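Local coordinates for cell division protein FtsI/penicillin binding protein 2 (Legionella pneumophila subsp. pneumophila ATCC 43290, PDB 4ZTK) that probably cross-links peptidoglycan stem peptides as a D,D-transpeptidase of the penicillin-binding protein family during cell division, at residues A[25-30]-A[304-309]; A[69-74]-A[258-263]; A[128-133]-A[137-142]; A[152-157]-A[212-217]. All coordinates share one frame; numbering follows the deposited sequence.

Contact 1. Residues A[25-30]-A[304-309]; sequences QQIVEK and RNVAMD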
loop_
_atom_site.group_PDB
_atom_site.type_symbol
_atom_site.label_atom_id
_atom_site.label_comp_id
_atom_site.label_asym_id
_atom_site.label_seq_id
_atom_site.Cartn_x
_atom_site.Cartn_y
_atom_site.Cartn_z
ATOM N N GLN A 25 8.588 -10.352 13.965
ATOM C CA GLN A 25 9.031 -11.277 12.931
ATOM C C GLN A 25 8.299 -12.609 13.010
ATOM O O GLN A 25 7.859 -13.148 11.997
ATOM C CB GLN A 25 10.537 -11.514 13.036
ATOM C CG GLN A 25 11.087 -12.383 11.930
ATOM C CD GLN A 25 10.875 -11.769 10.560
ATOM O OE1 GLN A 25 10.753 -10.555 10.424
ATOM N NE2 GLN A 25 10.831 -12.610 9.535
ATOM N N GLN A 26 8.171 -13.134 14.220
ATOM C CA GLN A 26 7.506 -14.411 14.428
ATOM C C GLN A 26 6.022 -14.331 14.071
ATOM O O GLN A 26 5.465 -15.262 13.493
ATOM C CB GLN A 26 7.701 -14.869 15.871
ATOM C CG GLN A 26 7.169 -16.249 16.149
ATOM C CD GLN A 26 7.867 -16.913 17.318
ATOM O OE1 GLN A 26 9.090 -17.073 17.322
ATOM N NE2 GLN A 26 7.091 -17.299 18.321
ATOM N N ILE A 27 5.392 -13.212 14.409
ATOM C CA ILE A 27 4.004 -12.965 14.026
ATOM C C ILE A 27 3.801 -13.023 12.511
ATOM O O ILE A 27 2.939 -13.752 12.021
ATOM C CB ILE A 27 3.510 -11.603 14.546
ATOM C CG1 ILE A 27 3.389 -11.636 16.072
ATOM C CG2 ILE A 27 2.172 -11.231 13.899
ATOM C CD1 ILE A 27 3.015 -10.298 16.689
ATOM N N VAL A 28 4.599 -12.271 11.762
ATOM C CA VAL A 28 4.391 -12.213 10.316
ATOM C C VAL A 28 4.775 -13.534 9.651
ATOM O O VAL A 28 4.200 -13.921 8.634
ATOM C CB VAL A 28 5.120 -11.016 9.666
ATOM C CG1 VAL A 28 4.553 -9.714 10.200
ATOM C CG2 VAL A 28 6.631 -11.087 9.907
ATOM N N GLU A 29 5.737 -14.230 10.247
ATOM C CA GLU A 29 6.138 -15.546 9.764
ATOM C C GLU A 29 4.998 -16.558 9.822
ATOM O O GLU A 29 4.780 -17.281 8.864
ATOM C CB GLU A 29 7.358 -16.061 10.530
ATOM C CG GLU A 29 8.677 -15.523 10.002
ATOM C CD GLU A 29 9.850 -15.867 10.900
ATOM O OE1 GLU A 29 9.611 -16.264 12.060
ATOM O OE2 GLU A 29 11.008 -15.743 10.448
ATOM N N LYS A 30 4.269 -16.598 10.935
ATOM C CA LYS A 30 3.113 -17.487 11.059
ATOM C C LYS A 30 1.987 -17.095 10.105
ATOM O O LYS A 30 1.329 -17.956 9.518
ATOM C CB LYS A 30 2.561 -17.477 12.486
ATOM C CG LYS A 30 3.536 -17.934 13.539
ATOM C CD LYS A 30 2.891 -17.992 14.916
ATOM C CE LYS A 30 2.462 -16.613 15.392
ATOM N NZ LYS A 30 1.877 -16.666 16.762
ATOM N N ARG A 304 -5.336 -7.553 8.997
ATOM C CA ARG A 304 -6.111 -7.548 10.235
ATOM C C ARG A 304 -5.544 -8.505 11.285
ATOM O O ARG A 304 -5.395 -8.141 12.454
ATOM C CB ARG A 304 -7.568 -7.908 9.951
ATOM C CG ARG A 304 -8.451 -7.950 11.198
ATOM C CD ARG A 304 -9.800 -8.592 10.907
ATOM N NE ARG A 304 -10.706 -8.502 12.047
ATOM C CZ ARG A 304 -11.692 -9.361 12.291
ATOM N NH1 ARG A 304 -11.901 -10.390 11.479
ATOM N NH2 ARG A 304 -12.470 -9.193 13.352
ATOM N N ASN A 305 -5.230 -9.727 10.867
ATOM C CA ASN A 305 -4.724 -10.731 11.800
ATOM C C ASN A 305 -3.370 -10.346 12.385
ATOM O O ASN A 305 -3.129 -10.534 13.572
ATOM C CB ASN A 305 -4.653 -12.114 11.143
ATOM C CG ASN A 305 -6.023 -12.651 10.769
ATOM O OD1 ASN A 305 -7.031 -12.293 11.380
ATOM N ND2 ASN A 305 -6.065 -13.516 9.761
ATOM N N VAL A 306 -2.487 -9.810 11.548
ATOM C CA VAL A 306 -1.181 -9.371 12.026
ATOM C C VAL A 306 -1.345 -8.201 12.991
ATOM O O VAL A 306 -0.737 -8.175 14.061
ATOM C CB VAL A 306 -0.257 -8.963 10.863
ATOM C CG1 VAL A 306 1.011 -8.311 11.392
ATOM C CG2 VAL A 306 0.078 -10.175 10.010
ATOM N N ALA A 307 -2.184 -7.245 12.605
ATOM C CA ALA A 307 -2.470 -6.072 13.423
ATOM C C ALA A 307 -3.015 -6.441 14.797
ATOM O O ALA A 307 -2.611 -5.867 15.804
ATOM C CB ALA A 307 -3.437 -5.144 12.702
HETATM N N MSE A 308 -3.935 -7.396 14.843
HETATM C CA MSE A 308 -4.485 -7.822 16.126
HETATM C C MSE A 308 -3.434 -8.514 16.988
HETATM O O MSE A 308 -3.398 -8.320 18.201
HETATM C CB MSE A 308 -5.721 -8.700 15.935
HETATM C CG MSE A 308 -6.958 -7.890 15.580
HETATM SE SE MSE A 308 -8.507 -8.965 15.133
HETATM C CE MSE A 308 -8.729 -9.902 16.836
ATOM N N ASP A 309 -2.570 -9.302 16.355
ATOM C CA ASP A 309 -1.453 -9.937 17.055
ATOM C C ASP A 309 -0.474 -8.902 17.599
ATOM O O ASP A 309 -0.023 -9.004 18.737
ATOM C CB ASP A 309 -0.703 -10.889 16.120
ATOM C CG ASP A 309 -1.364 -12.246 16.009
ATOM O OD1 ASP A 309 -2.543 -12.369 16.401
ATOM O OD2 ASP A 309 -0.701 -13.189 15.523
#
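Ile27 lies over the first carbon of the Asp309 side chain, its CG2 methyl 3.6 Å from Asp309 CB and its CD1 methyl 3.8 Å from the same CB. The two side chains run past one another in opposite directions, so both branches of the isoleucine rest on the aliphatic base of the aspartate. Ile27 CG2 also reaches the preceding turn of the partner helix, 4.0 Å from Val306 CG1. That valine methyl is shared: Val28 CG1 approaches Val306 CG1 at 4.0 Å as well. A chi1 of 171°, which sets Val306 CG1 anti to the backbone N, turns the methyl so that it touches both Ile27 and Val28. The helices carrying these residues, 22-38 and 295-310, are the N- and C-terminal helices of the transpeptidase fold. Over the two segments they run nearly antiparallel at 152°, with axes 9.9 Å apart. Beneath the valines lies the central antiparallel sheet, where Val28 and Val306 both touch Ile46 and Ile48 of strand 43-49. On helix 22-38, Gln25 NE2 donates to Glu29 OE2 at 3.3 Å and also to Phe59 O, which ties the helix to strand 56-63. Lys30 NZ stays 4.5 Å from Asp309 OD2, too far for a salt bridge, and OD2 takes a weak hydrogen bond from Gln31 NE2. The pairing is therefore apolar at its base, and charge attraction at its outer edge probably adds only modestly.

Contact 2. Residues A[69-74]-A[258-263]; sequences ESWKSR and KYLALF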
loop_
_atom_site.group_PDB
_atom_site.type_symbol
_atom_site.label_atom_id
_atom_site.label_comp_id
_atom_site.label_asym_id
_atom_site.label_seq_id
_atom_site.Cartn_x
_atom_site.Cartn_y
_atom_site.Cartn_z
ATOM N N GLU A 69 12.134 -14.915 -7.474
ATOM C CA GLU A 69 12.950 -13.866 -6.889
ATOM C C GLU A 69 12.339 -13.483 -5.553
ATOM O O GLU A 69 11.119 -13.401 -5.423
ATOM C CB GLU A 69 13.011 -12.642 -7.799
ATOM C CG GLU A 69 13.748 -11.466 -7.178
ATOM C CD GLU A 69 13.723 -10.230 -8.051
ATOM O OE1 GLU A 69 14.418 -9.247 -7.713
ATOM O OE2 GLU A 69 13.008 -10.241 -9.076
ATOM N N SER A 70 13.186 -13.266 -4.555
ATOM C CA SER A 70 12.709 -12.857 -3.247
ATOM C C SER A 70 12.007 -11.504 -3.311
ATOM O O SER A 70 12.398 -10.628 -4.081
ATOM C CB SER A 70 13.868 -12.785 -2.257
ATOM O OG SER A 70 13.449 -12.162 -1.056
ATOM N N TRP A 71 10.977 -11.335 -2.487
ATOM C CA TRP A 71 10.312 -10.046 -2.353
ATOM C C TRP A 71 11.212 -9.010 -1.684
ATOM O O TRP A 71 10.841 -7.845 -1.574
ATOM C CB TRP A 71 9.010 -10.184 -1.562
ATOM C CG TRP A 71 7.920 -10.838 -2.335
ATOM C CD1 TRP A 71 7.520 -12.140 -2.254
ATOM C CD2 TRP A 71 7.084 -10.219 -3.319
ATOM N NE1 TRP A 71 6.482 -12.369 -3.125
ATOM C CE2 TRP A 71 6.196 -11.207 -3.790
ATOM C CE3 TRP A 71 7.000 -8.926 -3.847
ATOM C CZ2 TRP A 71 5.235 -10.940 -4.764
ATOM C CZ3 TRP A 71 6.046 -8.663 -4.814
ATOM C CH2 TRP A 71 5.176 -9.666 -5.262
ATOM N N LYS A 72 12.386 -9.434 -1.223
ATOM C CA LYS A 72 13.358 -8.502 -0.673
ATOM C C LYS A 72 13.853 -7.561 -1.765
ATOM O O LYS A 72 14.237 -6.425 -1.485
ATOM C CB LYS A 72 14.549 -9.241 -0.055
ATOM C CG LYS A 72 14.236 -10.052 1.201
ATOM C CD LYS A 72 15.495 -10.233 2.047
ATOM C CE LYS A 72 15.288 -11.214 3.195
ATOM N NZ LYS A 72 15.428 -12.631 2.754
ATOM N N SER A 73 13.836 -8.031 -3.010
ATOM C CA SER A 73 14.337 -7.230 -4.126
ATOM C C SER A 73 13.347 -7.055 -5.286
ATOM O O SER A 73 13.553 -6.205 -6.155
ATOM C CB SER A 73 15.651 -7.815 -4.646
ATOM O OG SER A 73 15.498 -9.176 -5.012
ATOM N N ARG A 74 12.277 -7.845 -5.293
ATOM C CA ARG A 74 11.339 -7.876 -6.421
ATOM C C ARG A 74 10.675 -6.527 -6.729
ATOM O O ARG A 74 10.201 -5.831 -5.832
ATOM C CB ARG A 74 10.277 -8.958 -6.196
ATOM C CG ARG A 74 9.261 -9.106 -7.313
ATOM C CD ARG A 74 8.527 -10.431 -7.172
ATOM N NE ARG A 74 7.388 -10.542 -8.077
ATOM C CZ ARG A 74 6.608 -11.615 -8.163
ATOM N NH1 ARG A 74 6.846 -12.673 -7.400
ATOM N NH2 ARG A 74 5.591 -11.632 -9.014
ATOM N N LYS A 258 -2.000 -12.864 -14.108
ATOM C CA LYS A 258 -1.252 -13.001 -12.861
ATOM C C LYS A 258 -1.609 -11.875 -11.891
ATOM O O LYS A 258 -1.337 -10.703 -12.154
ATOM C CB LYS A 258 0.257 -13.024 -13.135
ATOM C CG LYS A 258 0.840 -14.406 -13.451
ATOM C CD LYS A 258 0.199 -15.048 -14.672
ATOM C CE LYS A 258 0.850 -16.377 -15.025
ATOM N NZ LYS A 258 2.201 -16.198 -15.624
ATOM N N TYR A 259 -2.216 -12.241 -10.767
ATOM C CA TYR A 259 -2.745 -11.264 -9.822
ATOM C C TYR A 259 -1.849 -11.010 -8.616
ATOM O O TYR A 259 -1.385 -11.943 -7.959
ATOM C CB TYR A 259 -4.113 -11.716 -9.317
ATOM C CG TYR A 259 -5.256 -11.416 -10.254
ATOM C CD1 TYR A 259 -5.342 -12.025 -11.498
ATOM C CD2 TYR A 259 -6.261 -10.534 -9.885
ATOM C CE1 TYR A 259 -6.394 -11.756 -12.355
ATOM C CE2 TYR A 259 -7.316 -10.261 -10.729
ATOM C CZ TYR A 259 -7.379 -10.872 -11.964
ATOM O OH TYR A 259 -8.431 -10.594 -12.805
ATOM N N LEU A 260 -1.619 -9.736 -8.328
ATOM C CA LEU A 260 -1.076 -9.337 -7.036
ATOM C C LEU A 260 -2.209 -8.715 -6.234
ATOM O O LEU A 260 -2.901 -7.816 -6.717
ATOM C CB LEU A 260 0.065 -8.324 -7.194
ATOM C CG LEU A 260 1.342 -8.773 -7.911
ATOM C CD1 LEU A 260 2.372 -7.649 -7.915
ATOM C CD2 LEU A 260 1.920 -10.021 -7.260
ATOM N N ALA A 261 -2.408 -9.205 -5.018
ATOM C CA ALA A 261 -3.403 -8.638 -4.117
ATOM C C ALA A 261 -2.691 -7.913 -2.979
ATOM O O ALA A 261 -1.910 -8.515 -2.241
ATOM C CB ALA A 261 -4.311 -9.730 -3.581
ATOM N N LEU A 262 -2.969 -6.623 -2.837
ATOM C CA LEU A 262 -2.202 -5.773 -1.936
ATOM C C LEU A 262 -3.067 -5.095 -0.894
ATOM O O LEU A 262 -4.214 -4.750 -1.163
ATOM C CB LEU A 262 -1.473 -4.677 -2.725
ATOM C CG LEU A 262 -0.508 -5.035 -3.852
ATOM C CD1 LEU A 262 -1.264 -5.297 -5.146
ATOM C CD2 LEU A 262 0.513 -3.918 -4.036
ATOM N N PHE A 263 -2.499 -4.881 0.290
ATOM C CA PHE A 263 -3.110 -3.994 1.270
ATOM C C PHE A 263 -2.033 -3.300 2.082
ATOM O O PHE A 263 -1.171 -3.945 2.669
ATOM C CB PHE A 263 -4.084 -4.732 2.191
ATOM C CG PHE A 263 -4.942 -3.811 3.021
ATOM C CD1 PHE A 263 -6.022 -3.154 2.459
ATOM C CD2 PHE A 263 -4.665 -3.602 4.362
ATOM C CE1 PHE A 263 -6.817 -2.305 3.219
ATOM C CE2 PHE A 263 -5.457 -2.760 5.132
ATOM C CZ PHE A 263 -6.533 -2.108 4.560
#
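Trp71 meets Leu260 at the rim of its six-membered ring: Leu260 CD2 lies 3.8 Å from Trp71 CH2, close to the indole plane. The two side chains come from opposite directions, Trp71 from the loop 69-74 and Leu260 from strand 259-267. One face of the indole is covered by Arg74, whose CD stands 3.7 Å above the Trp71 ring plane. In return, Trp71 CZ2 lies 3.5 Å above the Arg74 guanidinium plane, offset toward its rim. The arginine chain is extended from its first torsion onward (chi1 -179°) and carries that group along the ring to the strand, where Arg74 NH2 comes within 4.4 Å of Leu260 CD2. The strand belongs to the five-stranded antiparallel sheet of the penicillin-binding transpeptidase fold, paired on one side with strand 246-253 and on the other with strand 274-281. Glu281 of the latter strand forms a salt bridge with Arg74 NH2, and Trp71 NE1 is hydrogen-bonded to Ser43 OG, so both polar ends are held by residues at the sheet. Within the loop, Ser70 OG accepts from Lys72 N at 2.9 Å, an ST turn, and Ser73 OG donates to the anti lone pair of Glu69 OE1 at 2.9 Å.

Contact 3. Residues A[128-133]-A[137-142]; sequences ADAIAK and VCLIRV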
loop_
_atom_site.group_PDB
_atom_site.type_symbol
_atom_site.label_atom_id
_atom_site.label_comp_id
_atom_site.label_asym_id
_atom_site.label_seq_id
_atom_site.Cartn_x
_atom_site.Cartn_y
_atom_site.Cartn_z
ATOM N N ALA A 128 -13.181 11.559 -1.160
ATOM C CA ALA A 128 -13.155 10.562 -0.096
ATOM C C ALA A 128 -13.847 9.278 -0.537
ATOM O O ALA A 128 -13.386 8.180 -0.239
ATOM C CB ALA A 128 -13.811 11.112 1.160
ATOM N N ASP A 129 -14.960 9.428 -1.248
ATOM C CA ASP A 129 -15.713 8.285 -1.752
ATOM C C ASP A 129 -14.900 7.535 -2.799
ATOM O O ASP A 129 -14.922 6.304 -2.856
ATOM C CB ASP A 129 -17.040 8.744 -2.368
ATOM C CG ASP A 129 -18.020 9.263 -1.334
ATOM O OD1 ASP A 129 -17.958 8.803 -0.174
ATOM O OD2 ASP A 129 -18.856 10.125 -1.684
ATOM N N ALA A 130 -14.188 8.293 -3.630
ATOM C CA ALA A 130 -13.387 7.720 -4.704
ATOM C C ALA A 130 -12.208 6.920 -4.158
ATOM O O ALA A 130 -11.838 5.896 -4.724
ATOM C CB ALA A 130 -12.909 8.812 -5.662
ATOM N N ILE A 131 -11.619 7.384 -3.061
ATOM C CA ILE A 131 -10.569 6.618 -2.387
ATOM C C ILE A 131 -11.149 5.351 -1.746
ATOM O O ILE A 131 -10.605 4.258 -1.905
ATOM C CB ILE A 131 -9.847 7.452 -1.307
ATOM C CG1 ILE A 131 -9.003 8.565 -1.942
ATOM C CG2 ILE A 131 -8.962 6.562 -0.438
ATOM C CD1 ILE A 131 -7.801 8.066 -2.737
ATOM N N ALA A 132 -12.258 5.510 -1.031
ATOM C CA ALA A 132 -12.908 4.403 -0.321
ATOM C C ALA A 132 -13.334 3.272 -1.255
ATOM O O ALA A 132 -13.095 2.100 -0.976
ATOM C CB ALA A 132 -14.120 4.916 0.479
ATOM N N LYS A 133 -13.969 3.630 -2.364
ATOM C CA LYS A 133 -14.438 2.636 -3.319
ATOM C C LYS A 133 -13.392 2.348 -4.387
ATOM O O LYS A 133 -13.570 1.453 -5.208
ATOM C CB LYS A 133 -15.755 3.089 -3.947
ATOM C CG LYS A 133 -16.943 2.953 -3.008
ATOM C CD LYS A 133 -17.859 4.162 -3.078
ATOM C CE LYS A 133 -18.595 4.239 -4.407
ATOM N NZ LYS A 133 -19.610 3.160 -4.560
ATOM N N VAL A 137 -11.595 6.201 -12.572
ATOM C CA VAL A 137 -11.833 7.371 -13.418
ATOM C C VAL A 137 -11.710 8.672 -12.621
ATOM O O VAL A 137 -11.153 9.651 -13.111
ATOM C CB VAL A 137 -13.193 7.285 -14.155
ATOM C CG1 VAL A 137 -13.527 8.606 -14.844
ATOM C CG2 VAL A 137 -13.163 6.157 -15.172
ATOM N N CYS A 138 -12.187 8.666 -11.379
ATOM C CA CYS A 138 -12.111 9.858 -10.537
ATOM C C CYS A 138 -10.680 10.219 -10.150
ATOM O O CYS A 138 -10.284 11.379 -10.261
ATOM C CB CYS A 138 -12.980 9.717 -9.284
ATOM S SG CYS A 138 -14.764 9.664 -9.631
ATOM N N LEU A 139 -9.911 9.238 -9.688
ATOM C CA LEU A 139 -8.526 9.501 -9.312
ATOM C C LEU A 139 -7.690 9.918 -10.518
ATOM O O LEU A 139 -6.781 10.748 -10.401
ATOM C CB LEU A 139 -7.893 8.297 -8.608
ATOM C CG LEU A 139 -7.948 8.325 -7.077
ATOM C CD1 LEU A 139 -7.179 9.523 -6.531
ATOM C CD2 LEU A 139 -9.386 8.346 -6.592
ATOM N N ILE A 140 -7.998 9.345 -11.677
ATOM C CA ILE A 140 -7.301 9.728 -12.895
ATOM C C ILE A 140 -7.568 11.196 -13.212
ATOM O O ILE A 140 -6.649 11.956 -13.522
ATOM C CB ILE A 140 -7.713 8.869 -14.091
ATOM C CG1 ILE A 140 -7.145 7.455 -13.960
ATOM C CG2 ILE A 140 -7.194 9.502 -15.359
ATOM C CD1 ILE A 140 -7.643 6.487 -15.037
ATOM N N ARG A 141 -8.833 11.590 -13.117
ATOM C CA ARG A 141 -9.216 12.975 -13.345
ATOM C C ARG A 141 -8.505 13.889 -12.348
ATOM O O ARG A 141 -7.990 14.939 -12.718
ATOM C CB ARG A 141 -10.737 13.140 -13.254
ATOM C CG ARG A 141 -11.215 14.571 -13.417
ATOM C CD ARG A 141 -12.696 14.640 -13.770
ATOM N NE ARG A 141 -13.527 13.882 -12.837
ATOM C CZ ARG A 141 -14.856 13.919 -12.822
ATOM N NH1 ARG A 141 -15.537 13.196 -11.940
ATOM N NH2 ARG A 141 -15.507 14.685 -13.688
ATOM N N VAL A 142 -8.466 13.473 -11.088
ATOM C CA VAL A 142 -7.757 14.223 -10.061
ATOM C C VAL A 142 -6.287 14.420 -10.445
ATOM O O VAL A 142 -5.761 15.530 -10.379
ATOM C CB VAL A 142 -7.871 13.520 -8.694
ATOM C CG1 VAL A 142 -6.834 14.050 -7.720
ATOM C CG2 VAL A 142 -9.275 13.695 -8.134
#
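Leu139 and Ala130, the two residues with most surface buried here, meet through a branch methyl: Leu139 CD2 sits 3.7 Å from Ala130 CB. The same Leu139 CD2 also lies 3.9 Å from Ala130 O, so it packs against the backbone of helix 127-133 as well as the alanine methyl. Ala130 CB has a second neighbour in Cys138 CB, again at 3.7 Å, and is thereby flanked by two consecutive residues of helix 136-146. The small alanine is consistent with the close backbones, Ala130 CA and Cys138 CA being 6.3 Å apart. Ile131 supplies the third patch, its side chain crossing that of Leu139 at about a right angle until Ile131 CD1 lies 4.1 Å from Leu139 CD1. A bend at chi2 (-68°) brings the terminal methyl of the isoleucine over to the leucine. The side-chain contacts are all between carbons, and the segments meet without polar bonds. Their axes lie 9.6 Å apart and run at 128°, an open helical hairpin with residues 134-136 between the segments. Toward the interior, Leu139 and Ile131 both touch Lys83, whose position fits the SxxK pattern of this family, while Leu139 also reaches Ile86 on helix 83-92. Ile131 and Ala128 rest on Met225 of helix 216-231, and Ile140 faces helix 172-181 on Ala177, Ala180 and Leu181.

Contact 4. Residues A[152-157]-A[212-217]; sequences RKKLTE and AIISET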
loop_
_atom_site.group_PDB
_atom_site.type_symbol
_atom_site.label_atom_id
_atom_site.label_comp_id
_atom_site.label_asym_id
_atom_site.label_seq_id
_atom_site.Cartn_x
_atom_site.Cartn_y
_atom_site.Cartn_z
ATOM N N ARG A 152 4.320 14.637 -10.314
ATOM C CA ARG A 152 5.656 14.046 -10.355
ATOM C C ARG A 152 6.518 14.478 -9.167
ATOM O O ARG A 152 7.187 13.655 -8.551
ATOM C CB ARG A 152 6.369 14.376 -11.666
ATOM C CG ARG A 152 5.873 13.591 -12.864
ATOM C CD ARG A 152 6.872 13.685 -14.010
ATOM N NE ARG A 152 8.148 13.074 -13.655
ATOM C CZ ARG A 152 9.250 13.159 -14.391
ATOM N NH1 ARG A 152 9.239 13.838 -15.528
ATOM N NH2 ARG A 152 10.366 12.571 -13.983
ATOM N N LYS A 153 6.494 15.770 -8.851
ATOM C CA LYS A 153 7.293 16.303 -7.751
ATOM C C LYS A 153 6.850 15.754 -6.400
ATOM O O LYS A 153 7.671 15.282 -5.612
ATOM C CB LYS A 153 7.237 17.830 -7.734
ATOM C CG LYS A 153 7.795 18.451 -6.461
ATOM C CD LYS A 153 7.879 19.967 -6.574
ATOM C CE LYS A 153 8.305 20.594 -5.256
ATOM N NZ LYS A 153 7.346 20.273 -4.156
ATOM N N LYS A 154 5.552 15.818 -6.130
ATOM C CA LYS A 154 5.050 15.401 -4.828
ATOM C C LYS A 154 5.186 13.895 -4.616
ATOM O O LYS A 154 5.532 13.453 -3.521
ATOM C CB LYS A 154 3.609 15.874 -4.603
ATOM C CG LYS A 154 3.088 15.620 -3.190
ATOM C CD LYS A 154 3.957 16.297 -2.137
ATOM C CE LYS A 154 3.963 17.805 -2.305
ATOM N NZ LYS A 154 4.939 18.447 -1.385
ATOM N N LEU A 155 4.935 13.103 -5.655
ATOM C CA LEU A 155 5.083 11.654 -5.517
ATOM C C LEU A 155 6.554 11.258 -5.363
ATOM O O LEU A 155 6.874 10.293 -4.665
ATOM C CB LEU A 155 4.429 10.900 -6.677
ATOM C CG LEU A 155 3.034 10.355 -6.345
ATOM C CD1 LEU A 155 2.069 11.484 -6.005
ATOM C CD2 LEU A 155 2.491 9.498 -7.480
ATOM N N THR A 156 7.441 12.012 -6.004
ATOM C CA THR A 156 8.871 11.790 -5.848
ATOM C C THR A 156 9.266 12.040 -4.396
ATOM O O THR A 156 10.013 11.264 -3.802
ATOM C CB THR A 156 9.694 12.689 -6.801
ATOM O OG1 THR A 156 9.510 12.237 -8.148
ATOM C CG2 THR A 156 11.190 12.645 -6.456
ATOM N N GLU A 157 8.733 13.112 -3.825
ATOM C CA GLU A 157 8.973 13.429 -2.423
ATOM C C GLU A 157 8.447 12.363 -1.462
ATOM O O GLU A 157 8.956 12.225 -0.350
ATOM C CB GLU A 157 8.380 14.795 -2.078
ATOM C CG GLU A 157 9.152 15.951 -2.689
ATOM C CD GLU A 157 8.526 17.300 -2.392
ATOM O OE1 GLU A 157 9.025 18.316 -2.920
ATOM O OE2 GLU A 157 7.535 17.346 -1.633
ATOM N N ALA A 212 8.124 18.146 6.587
ATOM C CA ALA A 212 6.729 17.965 6.211
ATOM C C ALA A 212 6.604 17.845 4.698
ATOM O O ALA A 212 6.903 18.787 3.969
ATOM C CB ALA A 212 5.885 19.124 6.724
ATOM N N ILE A 213 6.173 16.677 4.231
ATOM C CA ILE A 213 5.935 16.461 2.808
ATOM C C ILE A 213 4.590 17.059 2.410
ATOM O O ILE A 213 4.456 17.658 1.344
ATOM C CB ILE A 213 5.978 14.963 2.448
ATOM C CG1 ILE A 213 7.340 14.378 2.817
ATOM C CG2 ILE A 213 5.704 14.756 0.968
ATOM C CD1 ILE A 213 8.509 15.157 2.235
ATOM N N ILE A 214 3.593 16.894 3.274
ATOM C CA ILE A 214 2.307 17.552 3.081
ATOM C C ILE A 214 1.879 18.272 4.356
ATOM O O ILE A 214 2.372 17.968 5.444
ATOM C CB ILE A 214 1.208 16.561 2.639
ATOM C CG1 ILE A 214 1.099 15.396 3.624
ATOM C CG2 ILE A 214 1.487 16.054 1.234
ATOM C CD1 ILE A 214 -0.093 14.459 3.344
ATOM N N SER A 215 0.967 19.228 4.218
ATOM C CA SER A 215 0.506 20.028 5.354
ATOM C C SER A 215 -0.228 19.184 6.390
ATOM O O SER A 215 -0.587 18.034 6.129
ATOM C CB SER A 215 -0.427 21.138 4.874
ATOM O OG SER A 215 -1.658 20.589 4.424
ATOM N N GLU A 216 -0.457 19.766 7.564
ATOM C CA GLU A 216 -1.200 19.087 8.619
ATOM C C GLU A 216 -2.636 18.843 8.179
ATOM O O GLU A 216 -3.191 17.769 8.415
ATOM C CB GLU A 216 -1.183 19.905 9.908
ATOM C CG GLU A 216 0.191 20.050 10.531
ATOM C CD GLU A 216 0.150 20.786 11.855
ATOM O OE1 GLU A 216 -0.942 21.254 12.244
ATOM O OE2 GLU A 216 1.210 20.897 12.508
ATOM N N THR A 217 -3.227 19.847 7.535
ATOM C CA THR A 217 -4.585 19.742 7.018
ATOM C C THR A 217 -4.684 18.588 6.034
ATOM O O THR A 217 -5.580 17.749 6.130
ATOM C CB THR A 217 -5.016 21.036 6.307
ATOM O OG1 THR A 217 -4.936 22.135 7.222
ATOM C CG2 THR A 217 -6.442 20.912 5.790
#
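Lys154 reaches from helix 148-157 to Ile213 and Ile214, in the short connection between strand 211-212 and helix 216-231, joining two parts of the helical region of the transpeptidase fold. From CB, the chain sets off pointing CG away from the backbone N, in the anti position (chi1 -173°), then bends at both chi2 and chi3, which folds it toward the two isoleucines. Lys154 CD meets both from one flank, 3.9 Å from Ile213 CG2 and 4.2 Å from Ile214 CG2, and already passes close to Ile213 O. Lys154 CE continues beside the carbonyl, 3.7 Å from Ile213 O. At the tip, Lys154 NZ donates to Ile213 O at 2.9 Å, lying in the carbonyl plane with a C=O...N angle of 159°. Lys154 NZ also binds Glu157 OE2 at 2.8 Å on the syn side of that oxygen, somewhat out of the carboxylate plane. Glu157 OE1 takes Lys153 NZ, so one carboxylate holds two lysines in a salt-bridge network and probably offsets much of their charge. Lys154 is thus gripped twice at its tip, which fixes its direction against the loop.

Most of the apolar surface comes from Ile213, whose CG2 lies 4.1 Å from Glu157 CB. Beyond the two segments, Lys154 touches Ala89 and Ile214 touches Asn92, both on helix 83-92. Asn92 OD1 also receives Ser215 N, just at the N-cap of helix 216-231. The CD1 methyl of Ile213 lies 3.9 Å from Glu157 O.

From the N terminus, helix 22-38 comes first, and contact 1 joins it to the last helix, 295-310, closing a loop that contains all the other contacts. Contact 2 is nested within it and packs the loop after strand 56-63 against strand 259-267 of the same sheet. Inside that second loop lie contacts 3 and 4, in series: contact 3 closes across the turn between helices 127-133 and 136-146 before contact 4 joins helix 148-157 to the entry of helix 216-231. No two contacts cross or touch. Contacts 3 and 4 belong to the helical part, across the chain's centre from contact 1.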